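Local coordinates for type 2A phosphatase-associated protein 42 (Saccharomyces cerevisiae, PDB 2V0P) that inhibits the PP2A-like phosphatase SIT4, associates with PP2A catalytic subunits, and takes part in negative regulation of the TOR signaling pathway, at residues A[13-18]-A[79-84]; A[33-38]-A[84-89]. All blocks are in the same frame, centred on the assembly; numbering follows the deposited sequence.

Contact 1 (A[13-18]-A[79-84]); sequences SLYSTK and LGLLIS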
loop_
_atom_site.group_PDB
_atom_site.type_symbol
_atom_site.label_atom_id
_atom_site.label_comp_id
_atom_site.label_asym_id
_atom_site.label_seq_id
_atom_site.Cartn_x
_atom_site.Cartn_y
_atom_site.Cartn_z
ATOM N N SER A 13 -28.462 8.509 11.262
ATOM C CA SER A 13 -29.317 8.171 10.152
ATOM C C SER A 13 -28.830 8.781 8.816
ATOM O O SER A 13 -28.901 8.138 7.802
ATOM C CB SER A 13 -30.734 8.586 10.461
ATOM O OG SER A 13 -31.607 8.150 9.457
ATOM N N LEU A 14 -28.367 10.025 8.837
ATOM C CA LEU A 14 -27.848 10.659 7.633
ATOM C C LEU A 14 -26.639 9.857 7.161
ATOM O O LEU A 14 -26.555 9.538 6.014
ATOM C CB LEU A 14 -27.471 12.120 7.867
ATOM C CG LEU A 14 -28.639 13.105 7.998
ATOM C CD1 LEU A 14 -28.135 14.446 8.482
ATOM C CD2 LEU A 14 -29.390 13.242 6.693
ATOM N N TYR A 15 -25.770 9.515 8.089
ATOM C CA TYR A 15 -24.613 8.690 7.841
ATOM C C TYR A 15 -24.986 7.376 7.162
ATOM O O TYR A 15 -24.526 7.122 6.073
ATOM C CB TYR A 15 -23.782 8.436 9.108
ATOM C CG TYR A 15 -22.592 7.557 8.800
ATOM C CD1 TYR A 15 -21.481 8.079 8.090
ATOM C CD2 TYR A 15 -22.593 6.217 9.125
ATOM C CE1 TYR A 15 -20.381 7.277 7.768
ATOM C CE2 TYR A 15 -21.490 5.373 8.803
ATOM C CZ TYR A 15 -20.398 5.919 8.120
ATOM O OH TYR A 15 -19.338 5.114 7.801
ATOM N N SER A 16 -25.855 6.576 7.791
ATOM C CA SER A 16 -26.207 5.264 7.270
ATOM C C SER A 16 -26.940 5.277 5.963
ATOM O O SER A 16 -26.732 4.406 5.150
ATOM C CB SER A 16 -27.016 4.436 8.299
ATOM O OG SER A 16 -26.234 4.243 9.436
ATOM N N THR A 17 -27.813 6.256 5.768
ATOM C CA THR A 17 -28.673 6.279 4.637
ATOM C C THR A 17 -28.024 6.972 3.424
ATOM O O THR A 17 -28.318 6.615 2.303
ATOM C CB THR A 17 -30.020 6.926 4.971
ATOM O OG1 THR A 17 -29.812 8.256 5.448
ATOM C CG2 THR A 17 -30.743 6.122 6.057
ATOM N N LYS A 18 -27.135 7.929 3.659
ATOM C CA LYS A 18 -26.679 8.807 2.587
ATOM C C LYS A 18 -25.195 9.050 2.516
ATOM O O LYS A 18 -24.701 9.446 1.471
ATOM C CB LYS A 18 -27.395 10.187 2.645
ATOM C CG LYS A 18 -28.853 10.124 2.399
ATOM C CD LYS A 18 -29.411 11.474 2.045
ATOM C CE LYS A 18 -30.775 11.339 1.380
ATOM N NZ LYS A 18 -30.659 10.741 0.018
ATOM N N LEU A 79 -17.371 11.037 13.903
ATOM C CA LEU A 79 -16.570 12.090 13.338
ATOM C C LEU A 79 -15.440 11.442 12.496
ATOM O O LEU A 79 -15.209 11.852 11.391
ATOM C CB LEU A 79 -16.031 13.042 14.401
ATOM C CG LEU A 79 -16.924 14.134 15.083
ATOM C CD1 LEU A 79 -16.102 14.790 16.077
ATOM C CD2 LEU A 79 -17.464 15.149 14.139
ATOM N N GLY A 80 -14.787 10.423 13.041
ATOM C CA GLY A 80 -13.824 9.606 12.274
ATOM C C GLY A 80 -14.313 9.150 10.930
ATOM O O GLY A 80 -13.652 9.372 9.924
ATOM N N LEU A 81 -15.462 8.534 10.918
ATOM C CA LEU A 81 -16.080 8.015 9.751
ATOM C C LEU A 81 -16.471 9.134 8.726
ATOM O O LEU A 81 -16.280 8.989 7.506
ATOM C CB LEU A 81 -17.286 7.222 10.125
ATOM C CG LEU A 81 -17.154 5.913 10.865
ATOM C CD1 LEU A 81 -18.534 5.431 11.117
ATOM C CD2 LEU A 81 -16.339 4.911 10.017
ATOM N N LEU A 82 -17.017 10.226 9.231
ATOM C CA LEU A 82 -17.459 11.285 8.335
ATOM C C LEU A 82 -16.301 12.047 7.732
ATOM O O LEU A 82 -16.321 12.286 6.557
ATOM C CB LEU A 82 -18.387 12.270 9.084
ATOM C CG LEU A 82 -19.673 11.647 9.627
ATOM C CD1 LEU A 82 -20.202 12.589 10.703
ATOM C CD2 LEU A 82 -20.669 11.527 8.635
ATOM N N ILE A 83 -15.337 12.439 8.546
ATOM C CA ILE A 83 -14.194 13.179 8.115
ATOM C C ILE A 83 -13.360 12.401 7.063
ATOM O O ILE A 83 -12.925 12.960 6.113
ATOM C CB ILE A 83 -13.315 13.603 9.286
ATOM C CG1 ILE A 83 -14.103 14.541 10.226
ATOM C CG2 ILE A 83 -12.073 14.391 8.767
ATOM C CD1 ILE A 83 -13.411 14.931 11.347
ATOM N N SER A 84 -13.193 11.100 7.231
ATOM C CA SER A 84 -12.365 10.363 6.251
ATOM C C SER A 84 -12.938 10.444 4.831
ATOM O O SER A 84 -12.236 10.161 3.849
ATOM C CB SER A 84 -12.209 8.914 6.701
ATOM O OG SER A 84 -13.415 8.249 6.581
#
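Tyr15 on helix 4-19 lies against Leu81 and Leu82, neighbours on helix 75-83. Tyr15 carries about half of the 161 Å² buried here. Its CG is anti to the backbone N (chi1 179°), which carries the ring toward helix 75-83. The phenol end meets Leu81, and the two side chains cross at about a right angle. The methyl CD1 of Leu81 sits 3.4 Å from Tyr15 OH and 3.6 Å from Tyr15 CZ. The other methyl, Leu81 CD2, is 3.7 Å from the same Tyr15 OH, so both branches of this leucine border the oxygen. Leu81 CB comes within 3.9 Å of Tyr15 CE1, next to the hydroxyl end.

Leu82 touches nearer the root of the ring. Its CD2 methyl lies 3.6 Å from Tyr15 CD1. Leu81 CD1 and Leu82 CD2 both approach the ring obliquely. The backbones come nearest at Tyr15 and Leu82, whose CA atoms are 7.6 Å apart.

Other helices close round the group. Leu82 also packs on Ile39 and Leu42 of helix 29-52. Leu81 reaches Phe111 of helix 93-120 and Asn218 of helix 199-231. This is the buried interior of the all-helical, tetratricopeptide repeat-like domain.

Beyond the two segments, Tyr15 also packs on Arg85 and Glu20. No hydrogen bond joins the segments themselves, and within them the hydroxyl meets carbon atoms of Leu81. This patch therefore rests on apolar contact and fit, without directional bonds.

Contact 2 (A[33-38]-A[84-89]); sequences GLLLST and SRRQSN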
loop_
_atom_site.group_PDB
_atom_site.type_symbol
_atom_site.label_atom_id
_atom_site.label_comp_id
_atom_site.label_asym_id
_atom_site.label_seq_id
_atom_site.Cartn_x
_atom_site.Cartn_y
_atom_site.Cartn_z
ATOM N N GLY A 33 -21.443 18.565 0.406
ATOM C CA GLY A 33 -22.308 19.559 1.006
ATOM C C GLY A 33 -23.016 18.979 2.217
ATOM O O GLY A 33 -22.891 19.520 3.274
ATOM N N LEU A 34 -23.718 17.867 2.044
ATOM C CA LEU A 34 -24.378 17.128 3.165
ATOM C C LEU A 34 -23.377 16.591 4.171
ATOM O O LEU A 34 -23.609 16.629 5.388
ATOM C CB LEU A 34 -25.229 15.974 2.639
ATOM C CG LEU A 34 -25.963 15.075 3.634
ATOM C CD1 LEU A 34 -26.966 15.929 4.427
ATOM C CD2 LEU A 34 -26.685 14.036 2.832
ATOM N N LEU A 35 -22.229 16.119 3.680
ATOM C CA LEU A 35 -21.213 15.610 4.558
ATOM C C LEU A 35 -20.678 16.708 5.482
ATOM O O LEU A 35 -20.599 16.528 6.694
ATOM C CB LEU A 35 -20.097 14.875 3.757
ATOM C CG LEU A 35 -18.972 14.262 4.564
ATOM C CD1 LEU A 35 -19.371 12.986 5.273
ATOM C CD2 LEU A 35 -17.802 14.033 3.700
ATOM N N LEU A 36 -20.341 17.843 4.899
ATOM C CA LEU A 36 -19.886 18.973 5.633
ATOM C C LEU A 36 -20.912 19.454 6.655
ATOM O O LEU A 36 -20.554 19.761 7.701
ATOM C CB LEU A 36 -19.525 20.124 4.718
ATOM C CG LEU A 36 -18.994 21.361 5.399
ATOM C CD1 LEU A 36 -17.790 21.060 6.280
ATOM C CD2 LEU A 36 -18.663 22.434 4.392
ATOM N N SER A 37 -22.162 19.516 6.316
ATOM C CA SER A 37 -23.142 20.055 7.296
ATOM C C SER A 37 -23.376 19.036 8.409
ATOM O O SER A 37 -23.553 19.414 9.548
ATOM C CB SER A 37 -24.424 20.509 6.664
ATOM O OG SER A 37 -25.089 19.456 6.038
ATOM N N THR A 38 -23.324 17.751 8.062
ATOM C CA THR A 38 -23.372 16.699 9.045
ATOM C C THR A 38 -22.244 16.783 10.044
ATOM O O THR A 38 -22.423 16.692 11.296
ATOM C CB THR A 38 -23.579 15.354 8.428
ATOM O OG1 THR A 38 -24.712 15.416 7.620
ATOM C CG2 THR A 38 -23.827 14.185 9.575
ATOM N N SER A 84 -13.193 11.100 7.231
ATOM C CA SER A 84 -12.365 10.363 6.251
ATOM C C SER A 84 -12.938 10.444 4.831
ATOM O O SER A 84 -12.236 10.161 3.849
ATOM C CB SER A 84 -12.209 8.914 6.701
ATOM O OG SER A 84 -13.415 8.249 6.581
ATOM N N ARG A 85 -14.200 10.904 4.731
ATOM C CA ARG A 85 -14.931 10.900 3.509
ATOM C C ARG A 85 -14.939 12.290 2.763
ATOM O O ARG A 85 -15.394 12.372 1.660
ATOM C CB ARG A 85 -16.355 10.407 3.747
ATOM C CG ARG A 85 -16.559 8.940 3.800
ATOM C CD ARG A 85 -17.840 8.551 4.520
ATOM N NE ARG A 85 -18.046 7.105 4.428
ATOM C CZ ARG A 85 -17.441 6.204 5.181
ATOM N NH1 ARG A 85 -16.619 6.567 6.149
ATOM N NH2 ARG A 85 -17.660 4.910 4.978
ATOM N N ARG A 86 -14.429 13.319 3.421
ATOM C CA ARG A 86 -14.320 14.659 2.896
ATOM C C ARG A 86 -13.314 14.700 1.747
ATOM O O ARG A 86 -12.340 13.999 1.771
ATOM C CB ARG A 86 -13.898 15.608 4.015
ATOM C CG ARG A 86 -15.031 15.868 5.004
ATOM C CD ARG A 86 -16.015 16.914 4.419
ATOM N NE ARG A 86 -15.508 18.272 4.443
ATOM C CZ ARG A 86 -15.658 19.151 3.444
ATOM N NH1 ARG A 86 -16.277 18.807 2.321
ATOM N NH2 ARG A 86 -15.175 20.383 3.559
ATOM N N GLN A 87 -13.608 15.515 0.753
ATOM C CA GLN A 87 -12.695 15.781 -0.343
ATOM C C GLN A 87 -12.782 17.253 -0.736
ATOM O O GLN A 87 -13.854 17.883 -0.661
ATOM C CB GLN A 87 -13.074 14.963 -1.584
ATOM C CG GLN A 87 -13.101 13.540 -1.402
ATOM C CD GLN A 87 -13.300 12.818 -2.706
ATOM O OE1 GLN A 87 -13.193 13.404 -3.811
ATOM N NE2 GLN A 87 -13.556 11.530 -2.601
ATOM N N SER A 88 -11.668 17.793 -1.170
ATOM C CA SER A 88 -11.663 19.184 -1.655
ATOM C C SER A 88 -11.986 19.207 -3.137
ATOM O O SER A 88 -11.730 18.230 -3.836
ATOM C CB SER A 88 -10.321 19.822 -1.387
ATOM O OG SER A 88 -10.182 21.006 -2.123
ATOM N N ASN A 89 -12.560 20.310 -3.598
ATOM C CA ASN A 89 -12.782 20.550 -5.032
ATOM C C ASN A 89 -11.993 21.759 -5.566
ATOM O O ASN A 89 -12.170 22.187 -6.719
ATOM C CB ASN A 89 -14.284 20.668 -5.336
ATOM C CG ASN A 89 -14.963 19.299 -5.448
ATOM O OD1 ASN A 89 -15.966 19.026 -4.773
ATOM N ND2 ASN A 89 -14.404 18.424 -6.303
#
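Leu35 and Leu36 of helix 29-52 receive the loop that follows helix 75-83, chiefly through Arg86. Leu35 comes first and is the buried one. Its CG is anti to the backbone N (chi1 -179°), and its CD2 methyl reaches the backbone where Arg85 joins Arg86. That methyl lies 3.5 Å from Arg86 N and 3.9 Å from Arg85 CB. It also meets the aliphatic part of Arg86, with Leu35 CD2 3.6 Å from Arg86 CG and 3.5 Å from Arg86 CD.

Leu36 follows and meets the other end of the same arginine. Arg86 is bent at chi2 (-79°) and chi3 (-75°), and this fold brings its guanidinium back to the helix. Leu36 CB stands 4.2 Å above the guanidinium plane, over its centre. Leu36 CD1 covers the same face and is 3.8 Å from Arg86 NH2. The flat cation thus lies against a leucine, while Arg86 NH1 hydrogen-bonds to Gln32 OE1. Gln32 OE1 also accepts from Gln87 N, which ties the loop backbone to the start of the helix. An alanine in place of Arg86 would probably leave Leu35 CD2 and Leu36 with less cover and deprive Gln32 of one of its donors.

Arg85 turns its polar end elsewhere, to Leu81 O on helix 75-83. Between the two segments themselves there is no hydrogen bond. The contact is a helix-to-loop packing within the tetratricopeptide repeat-like helical domain, where the connection between helices 75-83 and 93-120 folds against helix 29-52.

Overall arrangement
Contacts 1 and 2 lie on the same side of the chain's centre, with their own centres 10 Å apart. Along the chain their segments alternate: 13-18, 33-38, 79-84, then 84-89. Ser84 belongs to both, where helix 75-83 gives way to its loop. Helices 4-19, 29-52 and 75-83 follow one another. The paired segments are 61 residues apart in contact 1 and 46 in contact 2. The two also meet through packing contacts: Leu35 CD1 is 3.4 Å from Leu82 O, and Tyr15 OH is 3.3 Å from Arg85 NH2. Contact 1 is buried and apolar, whereas contact 2 is partly buried. Thus the end of helix 75-83 and its following loop lie against both earlier helices of this N-terminal domain.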